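Local coordinates for protein bradyzoite surface antigen BSR4 (Toxoplasma gondii, PDB 2JKS) that is a bradyzoite surface antigen of the SAG1-related family, built from two SRS domains, and binds zinc ions, at residues P184-V189 against S300-V305; K223-C228 against Q270-C275. One frame throughout, in Å; residues are numbered along the deposited sequence.

Interaction 1 (P184-V189 against S300-V305); sequences PNPVEV and SCTVLV
Val189 and Val303 meet through one methyl each. From CB of Val189, CG1 stands anti to the backbone N (chi1 179°), which puts CG2 beside that nitrogen, turned back along the strand toward Val303. There CG2 comes to 3.5 Å from Val303 CG1, and the two side chains meet at a slant. CB itself lies near Val305 CG2. Valine is thus packed on valine along one face of a parallel strand pair. On the other face Glu188 and Leu304 run alongside each other in the same direction, as do Pro186 and Thr302. Glu188 OE1 is 3.7 Å from Leu304 CD2. A water donates to both Glu188 OE1 and Leu304 O, so it ties the carboxylate to the partner backbone.

Three backbone bonds join 187-189 to 302-304, and Val189 continues the pairing to Thr306. Val187 N gives to Thr302 O at 2.8 Å, Leu304 N to Val187 O, and Val189 N to Leu304 O. Pro186 has no N-H, but its CA makes a CA-H...O contact to Thr302 O. Before it, a second water links Asn185 O to Thr302 N.

The pair forms one side of a mixed sheet in the second SRS domain. Strand 187-191 is outermost, and strand 269-277 flanks 301-307. The valine face packs on Leu198 and Ile200 of strand 197-201, in the other sheet, and on Leu168.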
ATOM      1  N   PRO A 184     -13.257  -2.918  -2.916  1.00 28.33           N
ATOM      2  CA  PRO A 184     -14.646  -3.121  -2.534  1.00 29.13           C
ATOM      3  C   PRO A 184     -15.526  -3.571  -3.702  1.00 29.65           C
ATOM      4  O   PRO A 184     -16.518  -4.235  -3.476  1.00 29.67           O
ATOM      5  CB  PRO A 184     -15.078  -1.729  -2.062  1.00 30.14           C
ATOM      6  CG  PRO A 184     -14.101  -0.798  -2.660  1.00 29.45           C
ATOM      7  CD  PRO A 184     -12.829  -1.522  -2.704  1.00 29.22           C
ATOM      8  N   ASN A 185     -15.157  -3.163  -4.929  1.00 29.91           N
ATOM      9  CA  ASN A 185     -15.936  -3.374  -6.154  1.00 29.33           C
ATOM     10  C   ASN A 185     -14.936  -3.441  -7.301  1.00 28.04           C
ATOM     11  O   ASN A 185     -13.808  -2.953  -7.180  1.00 26.08           O
ATOM     12  CB  ASN A 185     -16.832  -2.151  -6.476  1.00 30.79           C
ATOM     13  CG  ASN A 185     -17.791  -1.852  -5.400  1.00 37.68           C
ATOM     14  OD1 ASN A 185     -18.549  -2.727  -4.972  1.00 44.99           O
ATOM     15  ND2 ASN A 185     -17.772  -0.611  -4.918  1.00 41.18           N
ATOM     16  N   PRO A 186     -15.368  -4.009  -8.435  1.00 27.66           N
ATOM     17  CA  PRO A 186     -14.544  -3.909  -9.633  1.00 26.96           C
ATOM     18  C   PRO A 186     -14.303  -2.447 -10.034  1.00 27.45           C
ATOM     19  O   PRO A 186     -15.155  -1.578  -9.800  1.00 26.60           O
ATOM     20  CB  PRO A 186     -15.384  -4.632 -10.712  1.00 27.42           C
ATOM     21  CG  PRO A 186     -16.191  -5.622  -9.889  1.00 26.16           C
ATOM     22  CD  PRO A 186     -16.576  -4.832  -8.645  1.00 27.41           C
ATOM     23  N   VAL A 187     -13.151  -2.185 -10.624  1.00 25.70           N
ATOM     24  CA  VAL A 187     -12.879  -0.901 -11.247  1.00 26.99           C
ATOM     25  C   VAL A 187     -13.548  -0.955 -12.634  1.00 27.00           C
ATOM     26  O   VAL A 187     -13.143  -1.757 -13.476  1.00 27.79           O
ATOM     27  CB  VAL A 187     -11.301  -0.660 -11.380  1.00 26.47           C
ATOM     28  CG1 VAL A 187     -11.002   0.698 -12.081  1.00 25.74           C
ATOM     29  CG2 VAL A 187     -10.618  -0.700  -9.970  1.00 26.56           C
ATOM     30  N   GLU A 188     -14.540  -0.092 -12.874  1.00 27.32           N
ATOM     31  CA  GLU A 188     -15.216  -0.029 -14.167  1.00 27.42           C
ATOM     32  C   GLU A 188     -14.581   0.979 -15.117  1.00 27.13           C
ATOM     33  O   GLU A 188     -14.272   2.133 -14.726  1.00 26.62           O
ATOM     34  CB  GLU A 188     -16.697   0.317 -13.955  1.00 28.63           C
ATOM     35  CG  GLU A 188     -17.406  -0.804 -13.246  1.00 34.42           C
ATOM     36  CD  GLU A 188     -18.860  -0.809 -13.546  1.00 44.17           C
ATOM     37  OE1 GLU A 188     -19.255  -1.289 -14.663  1.00 46.93           O
ATOM     38  OE2 GLU A 188     -19.598  -0.359 -12.645  1.00 46.74           O
ATOM     39  N   VAL A 189     -14.326   0.508 -16.335  1.00 26.82           N
ATOM     40  CA  VAL A 189     -13.603   1.230 -17.352  1.00 26.09           C
ATOM     41  C   VAL A 189     -14.401   1.168 -18.650  1.00 26.42           C
ATOM     42  O   VAL A 189     -14.932   0.112 -19.035  1.00 25.97           O
ATOM     43  CB  VAL A 189     -12.190   0.598 -17.639  1.00 26.68           C
ATOM     44  CG1 VAL A 189     -11.495   1.403 -18.752  1.00 27.76           C
ATOM     45  CG2 VAL A 189     -11.316   0.539 -16.362  1.00 26.53           C
ATOM     46  N   SER A 300      -7.890  -9.047  -4.590  1.00 28.25           N
ATOM     47  CA  SER A 300      -7.509  -8.878  -6.003  1.00 26.61           C
ATOM     48  C   SER A 300      -8.212  -7.687  -6.645  1.00 26.56           C
ATOM     49  O   SER A 300      -9.266  -7.246  -6.202  1.00 25.43           O
ATOM     50  CB  SER A 300      -7.857 -10.124  -6.829  1.00 28.10           C
ATOM     51  OG  SER A 300      -7.210 -11.235  -6.262  1.00 24.67           O
ATOM     52  N   CYS A 301      -7.612  -7.212  -7.720  1.00 25.90           N
ATOM     53  CA  CYS A 301      -8.083  -6.062  -8.457  1.00 23.94           C
ATOM     54  C   CYS A 301      -8.786  -6.498  -9.743  1.00 23.53           C
ATOM     55  O   CYS A 301      -8.145  -7.029 -10.662  1.00 22.81           O
ATOM     56  CB  CYS A 301      -6.873  -5.201  -8.765  1.00 22.46           C
ATOM     57  SG  CYS A 301      -7.145  -3.678  -9.720  1.00 25.29           S
ATOM     58  N   THR A 302     -10.106  -6.243  -9.815  1.00 22.25           N
ATOM     59  CA  THR A 302     -10.873  -6.666 -10.969  1.00 23.31           C
ATOM     60  C   THR A 302     -11.169  -5.447 -11.803  1.00 22.71           C
ATOM     61  O   THR A 302     -11.691  -4.445 -11.272  1.00 22.83           O
ATOM     62  CB  THR A 302     -12.233  -7.313 -10.512  1.00 23.45           C
ATOM     63  OG1 THR A 302     -11.976  -8.465  -9.698  1.00 23.11           O
ATOM     64  CG2 THR A 302     -13.134  -7.644 -11.684  1.00 23.88           C
ATOM     65  N   VAL A 303     -10.881  -5.532 -13.106  1.00 22.48           N
ATOM     66  CA  VAL A 303     -11.156  -4.424 -13.972  1.00 22.10           C
ATOM     67  C   VAL A 303     -12.234  -4.895 -14.937  1.00 23.58           C
ATOM     68  O   VAL A 303     -11.955  -5.759 -15.786  1.00 23.30           O
ATOM     69  CB  VAL A 303      -9.871  -3.923 -14.718  1.00 22.33           C
ATOM     70  CG1 VAL A 303     -10.221  -2.743 -15.620  1.00 23.19           C
ATOM     71  CG2 VAL A 303      -8.760  -3.598 -13.658  1.00 23.28           C
ATOM     72  N   LEU A 304     -13.436  -4.322 -14.785  1.00 22.96           N
ATOM     73  CA  LEU A 304     -14.574  -4.619 -15.646  1.00 23.62           C
ATOM     74  C   LEU A 304     -14.689  -3.616 -16.743  1.00 22.51           C
ATOM     75  O   LEU A 304     -15.042  -2.454 -16.514  1.00 22.20           O
ATOM     76  CB  LEU A 304     -15.864  -4.632 -14.834  1.00 25.15           C
ATOM     77  CG  LEU A 304     -17.108  -4.994 -15.654  1.00 28.51           C
ATOM     78  CD1 LEU A 304     -17.007  -6.404 -16.241  1.00 31.23           C
ATOM     79  CD2 LEU A 304     -18.305  -4.882 -14.690  1.00 30.00           C
ATOM     80  N   VAL A 305     -14.394  -4.070 -17.949  1.00 22.10           N
ATOM     81  CA  VAL A 305     -14.350  -3.187 -19.106  1.00 22.99           C
ATOM     82  C   VAL A 305     -15.632  -3.336 -19.929  1.00 22.80           C
ATOM     83  O   VAL A 305     -16.010  -4.442 -20.322  1.00 22.42           O
ATOM     84  CB  VAL A 305     -13.123  -3.439 -20.001  1.00 21.35           C
ATOM     85  CG1 VAL A 305     -13.081  -2.400 -21.135  1.00 24.50           C
ATOM     86  CG2 VAL A 305     -11.785  -3.455 -19.144  1.00 22.29           C
TER
HETATM   87  O   HOH W   1     -11.203  -4.303  -7.854  1.00 26.50           O
HETATM   88  O   HOH W   2     -17.543  -1.486 -17.193  1.00 28.56           O

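Interaction 2 (K223-C228 against Q270-C275); sequences KDVNRC and QFLVGC
Leu272, on a strand, lays its two methyls against the main chain of Lys223, Asp224 and Val225, in a loop with no regular structure. With chi1 at -174° the branch is carried off the strand toward the loop. CD2 lies 3.5 Å from Val225 CA. CD1 lies 3.6 Å from Asp224 N. The side chains of Val225 and Leu272 cross at about a right angle, with Val225 CB 3.8 Å from Leu272 CD2. Val225 CG2 packs directly on the backbone of Gly274, 3.9 Å from its N; the phi/psi there, 170°/-153°, suits glycine.

The loop keeps its shape through a type I turn from Asp224 to Arg227. Asp224 O accepts from Arg227 N, and Asp224 OD1 accepts from Asn226 N at 2.9 Å. This is an Asx turn; the N-H comes to OD1 from above the carboxylate plane. Arg227 NH1 is 2.9 Å from Asp224 OD2, but the oxygen lies well out of the guanidinium plane, so only the charges pair. Lys223 NZ makes a weak hydrogen bond to Gln270 OE1 at 3.2 Å and another weak one to Ala220 O. Gln270 NE2 is hydrogen-bonded to Thr306 OG1.

The loop, between strands 216-218 and 230-232, is tied by disulfide Cys218-Cys228. It packs on part of one face of strand 269-277. Strand 301-307 lies along one edge; at the other, Gly274 pairs with Gln209 and Leu272 with Cys218.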
ATOM      1  N   LYS A 223     -17.703 -11.106 -12.513  1.00 29.80           N
ATOM      2  CA  LYS A 223     -17.318  -9.826 -11.850  1.00 29.73           C
ATOM      3  C   LYS A 223     -16.176  -9.945 -10.810  1.00 29.27           C
ATOM      4  O   LYS A 223     -16.040  -9.142  -9.890  1.00 26.70           O
ATOM      5  CB  LYS A 223     -18.579  -9.076 -11.302  1.00 32.11           C
ATOM      6  CG  LYS A 223     -19.773  -8.976 -12.271  1.00 32.48           C
ATOM      7  CD  LYS A 223     -19.448  -8.312 -13.590  1.00 39.40           C
ATOM      8  CE  LYS A 223     -20.732  -7.880 -14.422  1.00 39.39           C
ATOM      9  NZ  LYS A 223     -20.502  -8.069 -15.917  1.00 42.95           N
ATOM     10  N   ASP A 224     -15.292 -10.929 -11.003  1.00 27.69           N
ATOM     11  CA  ASP A 224     -14.273 -11.185 -10.010  1.00 28.29           C
ATOM     12  C   ASP A 224     -13.119 -11.820 -10.738  1.00 27.64           C
ATOM     13  O   ASP A 224     -13.212 -12.946 -11.249  1.00 26.68           O
ATOM     14  CB  ASP A 224     -14.841 -12.123  -8.928  1.00 28.87           C
ATOM     15  CG  ASP A 224     -13.865 -12.445  -7.845  1.00 31.60           C
ATOM     16  OD1 ASP A 224     -12.698 -11.973  -7.819  1.00 32.36           O
ATOM     17  OD2 ASP A 224     -14.297 -13.179  -6.958  1.00 35.70           O
ATOM     18  N   VAL A 225     -12.006 -11.109 -10.785  1.00 26.98           N
ATOM     19  CA  VAL A 225     -10.815 -11.672 -11.432  1.00 26.97           C
ATOM     20  C   VAL A 225     -10.321 -13.002 -10.782  1.00 28.72           C
ATOM     21  O   VAL A 225      -9.579 -13.751 -11.420  1.00 28.88           O
ATOM     22  CB  VAL A 225      -9.668 -10.602 -11.480  1.00 27.03           C
ATOM     23  CG1 VAL A 225      -9.001 -10.414 -10.117  1.00 24.45           C
ATOM     24  CG2 VAL A 225      -8.636 -10.922 -12.561  1.00 25.59           C
ATOM     25  N   ASN A 226     -10.681 -13.240  -9.523  1.00 29.59           N
ATOM     26  CA  ASN A 226     -10.325 -14.490  -8.861  1.00 30.65           C
ATOM     27  C   ASN A 226     -11.115 -15.695  -9.389  1.00 32.28           C
ATOM     28  O   ASN A 226     -10.680 -16.849  -9.182  1.00 32.40           O
ATOM     29  CB  ASN A 226     -10.519 -14.411  -7.348  1.00 30.47           C
ATOM     30  CG  ASN A 226      -9.528 -13.532  -6.649  1.00 30.52           C
ATOM     31  OD1 ASN A 226      -8.390 -13.324  -7.081  1.00 29.82           O
ATOM     32  ND2 ASN A 226      -9.949 -13.053  -5.488  1.00 33.40           N
ATOM     33  N   ARG A 227     -12.247 -15.444 -10.055  1.00 32.01           N
ATOM     34  CA  ARG A 227     -13.010 -16.486 -10.776  1.00 33.94           C
ATOM     35  C   ARG A 227     -12.965 -16.217 -12.285  1.00 32.09           C
ATOM     36  O   ARG A 227     -13.891 -15.618 -12.882  1.00 31.86           O
ATOM     37  CB  ARG A 227     -14.445 -16.577 -10.233  1.00 33.76           C
ATOM     38  CG  ARG A 227     -14.471 -16.783  -8.680  1.00 39.28           C
ATOM     39  CD  ARG A 227     -15.897 -16.984  -8.103  1.00 39.99           C
ATOM     40  NE  ARG A 227     -16.833 -15.995  -8.648  1.00 49.86           N
ATOM     41  CZ  ARG A 227     -17.256 -14.889  -8.029  1.00 53.54           C
ATOM     42  NH1 ARG A 227     -16.850 -14.601  -6.786  1.00 52.79           N
ATOM     43  NH2 ARG A 227     -18.098 -14.062  -8.672  1.00 52.07           N
ATOM     44  N   CYS A 228     -11.831 -16.565 -12.876  1.00 30.82           N
ATOM     45  CA  CYS A 228     -11.525 -16.212 -14.244  1.00 31.85           C
ATOM     46  C   CYS A 228     -11.710 -17.396 -15.214  1.00 32.40           C
ATOM     47  O   CYS A 228     -10.897 -18.310 -15.187  1.00 32.11           O
ATOM     48  CB  CYS A 228     -10.056 -15.719 -14.361  1.00 30.44           C
ATOM     49  SG  CYS A 228      -9.565 -15.189 -16.021  1.00 28.47           S
ATOM     50  N   GLN A 270     -18.217  -6.783 -23.187  1.00 26.81           N
ATOM     51  CA  GLN A 270     -17.639  -6.518 -21.850  1.00 25.49           C
ATOM     52  C   GLN A 270     -16.638  -7.608 -21.665  1.00 25.57           C
ATOM     53  O   GLN A 270     -16.814  -8.734 -22.170  1.00 24.38           O
ATOM     54  CB  GLN A 270     -18.663  -6.651 -20.741  1.00 26.00           C
ATOM     55  CG  GLN A 270     -19.697  -5.538 -20.603  1.00 27.75           C
ATOM     56  CD  GLN A 270     -20.372  -5.622 -19.231  1.00 36.35           C
ATOM     57  OE1 GLN A 270     -20.817  -6.723 -18.812  1.00 35.09           O
ATOM     58  NE2 GLN A 270     -20.418  -4.475 -18.498  1.00 31.68           N
ATOM     59  N   PHE A 271     -15.532  -7.251 -21.017  1.00 25.35           N
ATOM     60  CA  PHE A 271     -14.508  -8.248 -20.704  1.00 25.80           C
ATOM     61  C   PHE A 271     -13.907  -7.881 -19.349  1.00 25.44           C
ATOM     62  O   PHE A 271     -14.065  -6.748 -18.880  1.00 25.06           O
ATOM     63  CB  PHE A 271     -13.456  -8.411 -21.819  1.00 23.56           C
ATOM     64  CG  PHE A 271     -12.543  -7.212 -22.002  1.00 25.99           C
ATOM     65  CD1 PHE A 271     -11.322  -7.127 -21.296  1.00 25.24           C
ATOM     66  CD2 PHE A 271     -12.902  -6.156 -22.856  1.00 23.87           C
ATOM     67  CE1 PHE A 271     -10.474  -6.063 -21.488  1.00 22.77           C
ATOM     68  CE2 PHE A 271     -12.015  -5.078 -23.058  1.00 23.45           C
ATOM     69  CZ  PHE A 271     -10.820  -5.026 -22.382  1.00 20.82           C
ATOM     70  N   LEU A 272     -13.242  -8.856 -18.722  1.00 23.41           N
ATOM     71  CA  LEU A 272     -12.630  -8.624 -17.430  1.00 24.67           C
ATOM     72  C   LEU A 272     -11.154  -9.034 -17.473  1.00 24.43           C
ATOM     73  O   LEU A 272     -10.819 -10.068 -17.965  1.00 23.77           O
ATOM     74  CB  LEU A 272     -13.415  -9.413 -16.390  1.00 25.75           C
ATOM     75  CG  LEU A 272     -13.227  -9.385 -14.899  1.00 29.35           C
ATOM     76  CD1 LEU A 272     -14.530  -9.888 -14.332  1.00 27.70           C
ATOM     77  CD2 LEU A 272     -12.063 -10.269 -14.431  1.00 29.14           C
ATOM     78  N   VAL A 273     -10.286  -8.173 -16.949  1.00 25.11           N
ATOM     79  CA  VAL A 273      -8.932  -8.535 -16.624  1.00 25.53           C
ATOM     80  C   VAL A 273      -8.611  -7.894 -15.257  1.00 26.21           C
ATOM     81  O   VAL A 273      -9.474  -7.309 -14.616  1.00 25.28           O
ATOM     82  CB  VAL A 273      -7.928  -7.979 -17.657  1.00 25.40           C
ATOM     83  CG1 VAL A 273      -8.101  -8.642 -19.007  1.00 27.74           C
ATOM     84  CG2 VAL A 273      -8.128  -6.452 -17.800  1.00 28.07           C
ATOM     85  N   GLY A 274      -7.373  -8.053 -14.812  1.00 25.97           N
ATOM     86  CA  GLY A 274      -6.961  -7.409 -13.587  1.00 25.14           C
ATOM     87  C   GLY A 274      -5.625  -7.876 -13.085  1.00 25.55           C
ATOM     88  O   GLY A 274      -4.734  -8.291 -13.872  1.00 23.83           O
ATOM     89  N   CYS A 275      -5.479  -7.765 -11.762  1.00 25.64           N
ATOM     90  CA  CYS A 275      -4.229  -8.061 -11.071  1.00 25.57           C
ATOM     91  C   CYS A 275      -4.531  -8.876  -9.844  1.00 26.32           C
ATOM     92  O   CYS A 275      -5.420  -8.542  -9.045  1.00 24.24           O
ATOM     93  CB  CYS A 275      -3.495  -6.758 -10.686  1.00 24.36           C
ATOM     94  SG  CYS A 275      -3.076  -5.646 -12.038  1.00 25.89           S
TER

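Both interactions belong to the second SRS domain, with centres 8 Å apart. Both segments of interaction 2 fall between those of interaction 1. The order is 184-189, 223-228, 270-275, 300-305. Strands 269-277 and 301-307 are successive in the chain and antiparallel neighbours in one sheet, with a probable hydrogen bond from Val303 N to Val273 O. The 223-228 loop also reaches the start of the last strand and the residue before it: Val225 N bonds to Thr302 OG1, and Ser300 CB packs on Val225 CG1. Cys228-Cys218 holds the loop beside the sheet. Cys275-Cys202 and Cys301-Cys176 join the sheet to residues just after strands 197-201 and 173-175 of the domain's other sheet.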